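Fimbrial subunit type 1 (Actinomyces oris, PDB 3UXF) serves as the major pilin subunit of the type 1 fimbriae, polymeric adhesive fibres that project from the cell wall of this oral bacterium. Local coordinates at residues A[192-197]-A[351-356]; A[358-363]-A[447-452]; A[378-383]-A[389-394]. All coordinates share one frame; numbering follows the deposited sequence.

Interaction 1 (A[192-197]-A[351-356]); sequences KPAPGS and SKYGKV
Tyr353 reaches from strand 351-356 to the loop 192-197, meeting Ala194, Pro195 and Ser197 in a buried junction between two beta-sheets. The loop joins strands 185-190 and 201-208 of one sheet. The tyrosine sits on the long strand 344-362, which runs into the prealbumin-like domain. The CB of Tyr353 points at the loop, and CG lies beside the backbone N (chi1 -76°), which throws the ring across the gap. Beyond CG, the CD2 branch runs along the loop: CD2 comes to 4.0 Å from Ser197 CB. CE2 lies 3.7 Å from Ser197 CA, which approaches obliquely, and 3.6 Å from Pro195 O, which sits near the ring plane at its edge. Ala194 O is also at the edge near that plane, 3.4 Å from both CE2 and CZ of Tyr353. A tyrosine suits this place because its rigid ring packs against the side chains of Ile201, Tyr424 and Arg426, while its far end still carries a donor for a buried carbonyl. The short methyl of Ala194 lets the phenol oxygen come close (CB to Tyr353 OH 3.4 Å) and reach the carbonyl of the same residue. Ser197 turns its own hydroxyl to the backbone N of Tyr424, tying the loop to strand 419-426. Finally, Tyr353 OH donates to Ala194 O over 2.7 Å, lying in the carbonyl plane with a C=O...O angle of 145°.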
loop_
_atom_site.group_PDB
_atom_site.type_symbol
_atom_site.label_atom_id
_atom_site.label_comp_id
_atom_site.label_asym_id
_atom_site.label_seq_id
_atom_site.Cartn_x
_atom_site.Cartn_y
_atom_site.Cartn_z
ATOM N N LYS A 192 -1.018 12.024 -11.516
ATOM C CA LYS A 192 -1.825 12.904 -12.386
ATOM C C LYS A 192 -1.044 14.167 -12.857
ATOM O O LYS A 192 -1.185 14.578 -14.011
ATOM C CB LYS A 192 -3.147 13.282 -11.687
ATOM C CG LYS A 192 -4.118 14.039 -12.611
ATOM C CD LYS A 192 -5.422 14.374 -11.888
ATOM C CE LYS A 192 -6.248 13.148 -11.665
ATOM N NZ LYS A 192 -7.585 13.431 -10.995
ATOM N N PRO A 193 -0.200 14.762 -11.999
ATOM C CA PRO A 193 0.636 15.889 -12.442
ATOM C C PRO A 193 1.794 15.509 -13.341
ATOM O O PRO A 193 2.519 16.426 -13.756
ATOM C CB PRO A 193 1.197 16.455 -11.130
ATOM C CG PRO A 193 0.237 16.007 -10.092
ATOM C CD PRO A 193 -0.209 14.628 -10.531
ATOM N N ALA A 194 1.959 14.231 -13.652
ATOM C CA ALA A 194 3.113 13.792 -14.437
ATOM C C ALA A 194 2.702 13.010 -15.698
ATOM O O ALA A 194 3.152 11.889 -15.927
ATOM C CB ALA A 194 4.055 12.945 -13.529
ATOM N N PRO A 195 1.932 13.643 -16.591
ATOM C CA PRO A 195 1.599 12.956 -17.841
ATOM C C PRO A 195 2.861 12.697 -18.683
ATOM O O PRO A 195 2.992 11.641 -19.286
ATOM C CB PRO A 195 0.654 13.944 -18.544
ATOM C CG PRO A 195 0.979 15.319 -17.930
ATOM C CD PRO A 195 1.321 14.981 -16.487
ATOM N N GLY A 196 3.785 13.658 -18.711
ATOM C CA GLY A 196 5.026 13.461 -19.451
ATOM C C GLY A 196 6.064 12.776 -18.581
ATOM O O GLY A 196 6.262 13.169 -17.424
ATOM N N SER A 197 6.789 11.820 -19.142
ATOM C CA SER A 197 7.795 11.118 -18.363
ATOM C C SER A 197 8.882 12.077 -17.929
ATOM O O SER A 197 9.268 12.995 -18.658
ATOM C CB SER A 197 8.399 9.937 -19.147
ATOM O OG SER A 197 8.995 10.382 -20.375
ATOM N N SER A 351 2.765 3.146 -11.835
ATOM C CA SER A 351 2.576 4.192 -12.856
ATOM C C SER A 351 2.924 3.555 -14.207
ATOM O O SER A 351 3.875 2.770 -14.304
ATOM C CB SER A 351 3.512 5.380 -12.600
ATOM O OG SER A 351 3.297 5.961 -11.328
ATOM N N LYS A 352 2.131 3.865 -15.236
ATOM C CA LYS A 352 2.303 3.209 -16.546
ATOM C C LYS A 352 2.498 4.256 -17.641
ATOM O O LYS A 352 1.625 5.080 -17.878
ATOM C CB LYS A 352 1.099 2.304 -16.846
ATOM C CG LYS A 352 0.904 1.220 -15.817
ATOM C CD LYS A 352 -0.378 0.437 -16.140
ATOM C CE LYS A 352 -0.613 -0.648 -15.093
ATOM N NZ LYS A 352 0.187 -1.882 -15.390
ATOM N N TYR A 353 3.649 4.205 -18.309
ATOM C CA TYR A 353 4.027 5.171 -19.342
ATOM C C TYR A 353 4.231 4.450 -20.658
ATOM O O TYR A 353 4.852 3.378 -20.706
ATOM C CB TYR A 353 5.346 5.897 -18.950
ATOM C CG TYR A 353 5.189 6.959 -17.893
ATOM C CD1 TYR A 353 5.263 6.644 -16.536
ATOM C CD2 TYR A 353 4.913 8.275 -18.245
ATOM C CE1 TYR A 353 5.081 7.619 -15.554
ATOM C CE2 TYR A 353 4.741 9.256 -17.286
ATOM C CZ TYR A 353 4.825 8.929 -15.946
ATOM O OH TYR A 353 4.679 9.887 -14.971
ATOM N N GLY A 354 3.701 5.038 -21.728
ATOM C CA GLY A 354 3.805 4.413 -23.042
ATOM C C GLY A 354 4.544 5.247 -24.076
ATOM O O GLY A 354 4.588 6.473 -24.027
ATOM N N LYS A 355 5.142 4.556 -25.032
ATOM C CA LYS A 355 5.741 5.192 -26.208
ATOM C C LYS A 355 4.671 5.486 -27.229
ATOM O O LYS A 355 3.770 4.669 -27.408
ATOM C CB LYS A 355 6.737 4.195 -26.810
ATOM C CG LYS A 355 7.289 4.647 -28.171
ATOM C CD LYS A 355 8.309 3.635 -28.787
ATOM C CE LYS A 355 9.362 3.195 -27.775
ATOM N NZ LYS A 355 10.412 4.230 -27.603
ATOM N N VAL A 356 4.747 6.640 -27.896
ATOM C CA VAL A 356 3.892 6.917 -29.036
ATOM C C VAL A 356 4.784 6.978 -30.259
ATOM O O VAL A 356 5.812 7.651 -30.236
ATOM C CB VAL A 356 3.181 8.275 -28.872
ATOM C CG1 VAL A 356 2.432 8.635 -30.125
ATOM C CG2 VAL A 356 2.232 8.207 -27.639
#

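Interaction 2 (A[358-363]-A[447-452]); sequences LTKTGT and LVETKA
Leu358 and Leu447 make the apolar part of this contact, and Lys360 and Glu449 meet beside them, in the core between two sheets of the prealbumin-like domain. The leucines touch tip to tip, Leu358 CD1 lying 3.8 Å from Leu447 CD1; branched aliphatic ends suit strands from two layers whose CA atoms, Leu358 to Leu447, are 9.6 Å apart. Lys360 NZ is joined covalently to Asp484 CG, the intramolecular isopeptide bond characteristic of Gram-positive pilins. That link, together with bends at chi2 (72°) and chi4, places NZ, an amide nitrogen whose one N-H goes to Thr361 O over 3.2 Å, almost straight at 160°. Glu449 extends fully and crosses the lysine at about a right angle. Its carboxylate lies against the aliphatic CE, with Glu449 OE2 3.4 Å from Lys360 CE and farther, 4.0 Å, from Lys360 NZ. An acidic residue beside such a link is consistent with the way these bonds form in related pilins. Gln459 NE2 is hydrogen-bonded to Glu449 OE1. Strand 344-362 is flanked by strands 419-426 and 478-484, the latter carrying Asp484 and Val482, while strand 444-451 pairs with 376-385, whose Phe377 packs on both Leu358 and Glu449.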
loop_
_atom_site.group_PDB
_atom_site.type_symbol
_atom_site.label_atom_id
_atom_site.label_comp_id
_atom_site.label_asym_id
_atom_site.label_seq_id
_atom_site.Cartn_x
_atom_site.Cartn_y
_atom_site.Cartn_z
ATOM N N LEU A 358 4.640 8.388 -33.945
ATOM C CA LEU A 358 3.822 9.219 -34.811
ATOM C C LEU A 358 4.338 9.010 -36.227
ATOM O O LEU A 358 5.518 9.254 -36.494
ATOM C CB LEU A 358 3.974 10.673 -34.363
ATOM C CG LEU A 358 3.097 11.754 -34.999
ATOM C CD1 LEU A 358 3.277 13.065 -34.202
ATOM C CD2 LEU A 358 3.457 12.001 -36.446
ATOM N N THR A 359 3.458 8.557 -37.123
ATOM C CA THR A 359 3.788 8.473 -38.549
ATOM C C THR A 359 3.078 9.579 -39.307
ATOM O O THR A 359 1.856 9.747 -39.197
ATOM C CB THR A 359 3.350 7.139 -39.150
ATOM O OG1 THR A 359 4.089 6.092 -38.514
ATOM C CG2 THR A 359 3.622 7.099 -40.681
ATOM N N LYS A 360 3.846 10.346 -40.067
ATOM C CA LYS A 360 3.291 11.439 -40.842
ATOM C C LYS A 360 3.129 11.030 -42.295
ATOM O O LYS A 360 4.044 10.483 -42.902
ATOM C CB LYS A 360 4.183 12.677 -40.745
ATOM C CG LYS A 360 3.624 13.901 -41.449
ATOM C CD LYS A 360 2.445 14.486 -40.693
ATOM C CE LYS A 360 2.060 15.847 -41.240
ATOM N NZ LYS A 360 1.340 15.754 -42.537
ATOM N N THR A 361 1.956 11.299 -42.847
ATOM C CA THR A 361 1.696 11.005 -44.244
ATOM C C THR A 361 0.858 12.121 -44.851
ATOM O O THR A 361 0.709 13.188 -44.260
ATOM C CB THR A 361 1.004 9.640 -44.426
ATOM O OG1 THR A 361 1.067 9.252 -45.803
ATOM C CG2 THR A 361 -0.446 9.706 -43.987
ATOM N N GLY A 362 0.320 11.877 -46.037
ATOM C CA GLY A 362 -0.496 12.865 -46.709
ATOM C C GLY A 362 -1.547 12.198 -47.567
ATOM O O GLY A 362 -1.449 11.011 -47.860
ATOM N N THR A 363 -2.558 12.960 -47.965
ATOM C CA THR A 363 -3.604 12.413 -48.825
ATOM C C THR A 363 -3.061 11.978 -50.175
ATOM O O THR A 363 -3.694 11.163 -50.853
ATOM C CB THR A 363 -4.768 13.386 -49.022
ATOM O OG1 THR A 363 -4.286 14.624 -49.554
ATOM C CG2 THR A 363 -5.486 13.622 -47.700
ATOM N N LEU A 447 -2.377 15.879 -30.193
ATOM C CA LEU A 447 -1.243 16.424 -30.970
ATOM C C LEU A 447 -1.653 17.757 -31.542
ATOM O O LEU A 447 -2.778 17.916 -31.982
ATOM C CB LEU A 447 -0.914 15.503 -32.129
ATOM C CG LEU A 447 -0.454 14.101 -31.776
ATOM C CD1 LEU A 447 -0.311 13.297 -33.040
ATOM C CD2 LEU A 447 0.844 14.154 -30.982
ATOM N N VAL A 448 -0.752 18.735 -31.526
ATOM C CA VAL A 448 -0.960 19.938 -32.325
ATOM C C VAL A 448 0.177 19.990 -33.319
ATOM O O VAL A 448 1.348 19.981 -32.952
ATOM C CB VAL A 448 -0.960 21.196 -31.445
ATOM C CG1 VAL A 448 -0.931 22.463 -32.312
ATOM C CG2 VAL A 448 -2.200 21.183 -30.512
ATOM N N GLU A 449 -0.173 20.027 -34.601
ATOM C CA GLU A 449 0.842 20.190 -35.635
ATOM C C GLU A 449 1.303 21.651 -35.678
ATOM O O GLU A 449 0.571 22.532 -36.083
ATOM C CB GLU A 449 0.309 19.714 -36.978
ATOM C CG GLU A 449 1.377 19.657 -38.063
ATOM C CD GLU A 449 0.929 18.923 -39.324
ATOM O OE1 GLU A 449 -0.013 18.097 -39.262
ATOM O OE2 GLU A 449 1.549 19.151 -40.422
ATOM N N THR A 450 2.521 21.874 -35.197
ATOM C CA THR A 450 3.056 23.235 -35.112
ATOM C C THR A 450 3.887 23.653 -36.308
ATOM O O THR A 450 4.156 24.851 -36.423
ATOM C CB THR A 450 3.873 23.462 -33.801
ATOM O OG1 THR A 450 4.898 22.479 -33.731
ATOM C CG2 THR A 450 2.975 23.296 -32.583
ATOM N N LYS A 451 4.327 22.704 -37.145
ATOM C CA LYS A 451 4.974 23.099 -38.396
ATOM C C LYS A 451 4.661 22.037 -39.418
ATOM O O LYS A 451 4.923 20.845 -39.196
ATOM C CB LYS A 451 6.482 23.242 -38.190
ATOM C CG LYS A 451 7.205 23.743 -39.450
ATOM C CD LYS A 451 8.544 24.339 -39.052
ATOM C CE LYS A 451 9.211 25.112 -40.198
ATOM N NZ LYS A 451 9.789 24.205 -41.207
ATOM N N ALA A 452 4.093 22.463 -40.550
ATOM C CA ALA A 452 3.812 21.511 -41.595
ATOM C C ALA A 452 5.058 21.169 -42.374
ATOM O O ALA A 452 5.952 22.026 -42.516
ATOM C CB ALA A 452 2.758 22.070 -42.530
#

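Interaction 3 (A[378-383]-A[389-394]); sequences QVYECT and ATLRDS. With CA (calcium ion), chain C.
The ring of Tyr380 takes Leu391 CD1 over the centre of one face, a CH-pi contact 3.8 Å from the centroid and only 6° off the normal, well suited to leucine's branched methyls; Arg392 O lies at the ring edge, 3.7 Å from Tyr380 CD2. The guanidinium of Arg392 is the second flat group. One face lies over the opposite backbone, with Cys382 N 3.9 Å above its plane and offset toward the rim; at the edge, in plane, NH2 donates to Thr383 OG1 over 3.0 Å. Arginine fits because its long, planar-ended chain, bent at chi3 (-48°), can cover the neighbouring strand and still reach a hydroxyl; Glu442 O gives NH2 a further acceptor. The carboxylate of Glu381 is turned 53° from the guanidinium. Its OE1, 4.1 Å from Arg392 NH1, is too far for a salt bridge, and a water donating to OE1 and accepting from NH1 links them.

The backbone is that of an antiparallel beta hairpin. Thr383 and Thr390 form a hydrogen-bonded pair, with Thr383 N to Thr390 O at 3.0 Å and Thr390 N to Thr383 O at 2.8 Å. Cys382 faces Leu391 as a non-hydrogen-bonded pair, and Arg392 N then bonds Glu381 O. Where the strands separate, a second water accepts from Glu381 N and donates to Arg392 O and Ser394 OG. Just beyond, Asp393 turns away and offers a calcium ion both carboxylate oxygens, in a site completed by Asp395, Thr398, Thr400 and Asp402. On its other side strand 376-385 pairs with strand 444-451, to which the Cys382-Cys446 disulfide staples it, with Ala389 packed against Cys446 and Tyr380 against Val448.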
loop_
_atom_site.group_PDB
_atom_site.type_symbol
_atom_site.label_atom_id
_atom_site.label_comp_id
_atom_site.label_asym_id
_atom_site.label_seq_id
_atom_site.Cartn_x
_atom_site.Cartn_y
_atom_site.Cartn_z
ATOM N N GLN A 378 3.530 19.386 -31.007
ATOM C CA GLN A 378 3.590 19.483 -29.554
ATOM C C GLN A 378 2.383 18.714 -29.033
ATOM O O GLN A 378 1.492 18.354 -29.815
ATOM C CB GLN A 378 3.524 20.929 -29.085
ATOM C CG GLN A 378 4.705 21.686 -29.655
ATOM C CD GLN A 378 4.933 23.013 -28.978
ATOM O OE1 GLN A 378 4.013 23.837 -28.841
ATOM N NE2 GLN A 378 6.179 23.240 -28.543
ATOM N N VAL A 379 2.374 18.438 -27.725
ATOM C CA VAL A 379 1.328 17.574 -27.140
ATOM C C VAL A 379 0.679 18.269 -25.956
ATOM O O VAL A 379 1.374 18.916 -25.149
ATOM C CB VAL A 379 1.922 16.237 -26.629
ATOM C CG1 VAL A 379 0.795 15.281 -26.172
ATOM C CG2 VAL A 379 2.818 15.576 -27.718
ATOM N N TYR A 380 -0.646 18.133 -25.831
ATOM C CA TYR A 380 -1.369 18.682 -24.688
ATOM C C TYR A 380 -2.259 17.594 -24.073
ATOM O O TYR A 380 -2.621 16.628 -24.748
ATOM C CB TYR A 380 -2.308 19.815 -25.149
ATOM C CG TYR A 380 -1.593 21.026 -25.720
ATOM C CD1 TYR A 380 -1.077 20.988 -27.002
ATOM C CD2 TYR A 380 -1.482 22.210 -24.986
ATOM C CE1 TYR A 380 -0.431 22.089 -27.548
ATOM C CE2 TYR A 380 -0.808 23.324 -25.518
ATOM C CZ TYR A 380 -0.299 23.243 -26.786
ATOM O OH TYR A 380 0.336 24.346 -27.331
ATOM N N GLU A 381 -2.641 17.800 -22.812
ATOM C CA GLU A 381 -3.854 17.144 -22.331
ATOM C C GLU A 381 -5.019 17.935 -22.908
ATOM O O GLU A 381 -4.901 19.142 -23.082
ATOM C CB GLU A 381 -3.898 17.099 -20.816
ATOM C CG GLU A 381 -2.928 16.036 -20.266
ATOM C CD GLU A 381 -2.906 15.931 -18.753
ATOM O OE1 GLU A 381 -3.082 16.936 -18.045
ATOM O OE2 GLU A 381 -2.704 14.818 -18.261
ATOM N N CYS A 382 -6.113 17.271 -23.274
ATOM C CA CYS A 382 -7.215 18.016 -23.908
ATOM C C CYS A 382 -8.528 17.314 -23.688
ATOM O O CYS A 382 -8.582 16.141 -23.341
ATOM C CB CYS A 382 -7.000 18.190 -25.414
ATOM S SG CYS A 382 -6.952 16.578 -26.269
ATOM N N THR A 383 -9.591 18.074 -23.935
ATOM C CA THR A 383 -10.933 17.543 -23.888
ATOM C C THR A 383 -11.415 17.482 -25.326
ATOM O O THR A 383 -11.390 18.502 -26.045
ATOM C CB THR A 383 -11.808 18.511 -23.118
ATOM O OG1 THR A 383 -11.361 18.560 -21.759
ATOM C CG2 THR A 383 -13.277 18.028 -23.169
ATOM N N ALA A 389 -11.103 19.873 -30.254
ATOM C CA ALA A 389 -10.688 19.668 -28.889
ATOM C C ALA A 389 -10.343 20.982 -28.257
ATOM O O ALA A 389 -9.968 21.939 -28.939
ATOM C CB ALA A 389 -9.474 18.709 -28.825
ATOM N N THR A 390 -10.494 21.024 -26.944
ATOM C CA THR A 390 -10.071 22.152 -26.137
ATOM C C THR A 390 -8.752 21.796 -25.428
ATOM O O THR A 390 -8.695 20.875 -24.602
ATOM C CB THR A 390 -11.118 22.464 -25.077
ATOM O OG1 THR A 390 -12.358 22.793 -25.718
ATOM C CG2 THR A 390 -10.680 23.628 -24.210
ATOM N N LEU A 391 -7.685 22.527 -25.741
ATOM C CA LEU A 391 -6.389 22.267 -25.122
ATOM C C LEU A 391 -6.381 22.715 -23.675
ATOM O O LEU A 391 -6.924 23.776 -23.330
ATOM C CB LEU A 391 -5.274 23.004 -25.876
ATOM C CG LEU A 391 -5.222 22.740 -27.382
ATOM C CD1 LEU A 391 -4.062 23.532 -27.963
ATOM C CD2 LEU A 391 -5.061 21.236 -27.613
ATOM N N ARG A 392 -5.782 21.897 -22.816
ATOM C CA ARG A 392 -5.613 22.236 -21.406
ATOM C C ARG A 392 -4.200 22.831 -21.210
ATOM O O ARG A 392 -3.212 22.330 -21.730
ATOM C CB ARG A 392 -5.838 20.944 -20.575
ATOM C CG ARG A 392 -6.140 21.048 -19.072
ATOM C CD ARG A 392 -6.700 19.676 -18.485
ATOM N NE ARG A 392 -7.776 19.099 -19.315
ATOM C CZ ARG A 392 -7.908 17.799 -19.617
ATOM N NH1 ARG A 392 -7.055 16.896 -19.141
ATOM N NH2 ARG A 392 -8.895 17.396 -20.426
ATOM N N ASP A 393 -4.094 23.904 -20.439
ATOM C CA ASP A 393 -2.822 24.547 -20.195
ATOM C C ASP A 393 -1.961 23.694 -19.257
ATOM O O ASP A 393 -2.378 23.371 -18.152
ATOM C CB ASP A 393 -3.128 25.909 -19.554
ATOM C CG ASP A 393 -1.885 26.718 -19.239
ATOM O OD1 ASP A 393 -0.749 26.329 -19.591
ATOM O OD2 ASP A 393 -2.057 27.808 -18.652
ATOM N N SER A 394 -0.776 23.295 -19.698
ATOM C CA SER A 394 0.079 22.421 -18.882
ATOM C C SER A 394 0.661 23.118 -17.654
ATOM O O SER A 394 1.096 22.452 -16.723
ATOM C CB SER A 394 1.213 21.880 -19.747
ATOM O OG SER A 394 0.644 21.313 -20.938
HETATM CA CA CA C . 0.268 28.533 -18.857
HETATM O O HOH W 1 -1.751 20.078 -21.267
HETATM O O HOH W 2 -5.466 16.790 -16.351
#

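Overall arrangement
Along the chain, interaction 1 closes before interactions 2 and 3 open, and the hairpin of interaction 3 falls between the two segments of interaction 2. Strand 344-362 carries interactions 1 and 2 in succession, their centres about 22 Å apart, leading from the junction with the preceding sheet to the isopeptide bond. The centre of interaction 3 lies about 15 Å from that of interaction 1 and about 16 Å from that of interaction 2. It touches the former where Pro195 packs on Glu381, and joins the latter through the neighbouring strands 376-385 and 444-451. An isopeptide bond, a disulfide and a calcium site thus gather in one domain, where they probably stiffen it against mechanical load.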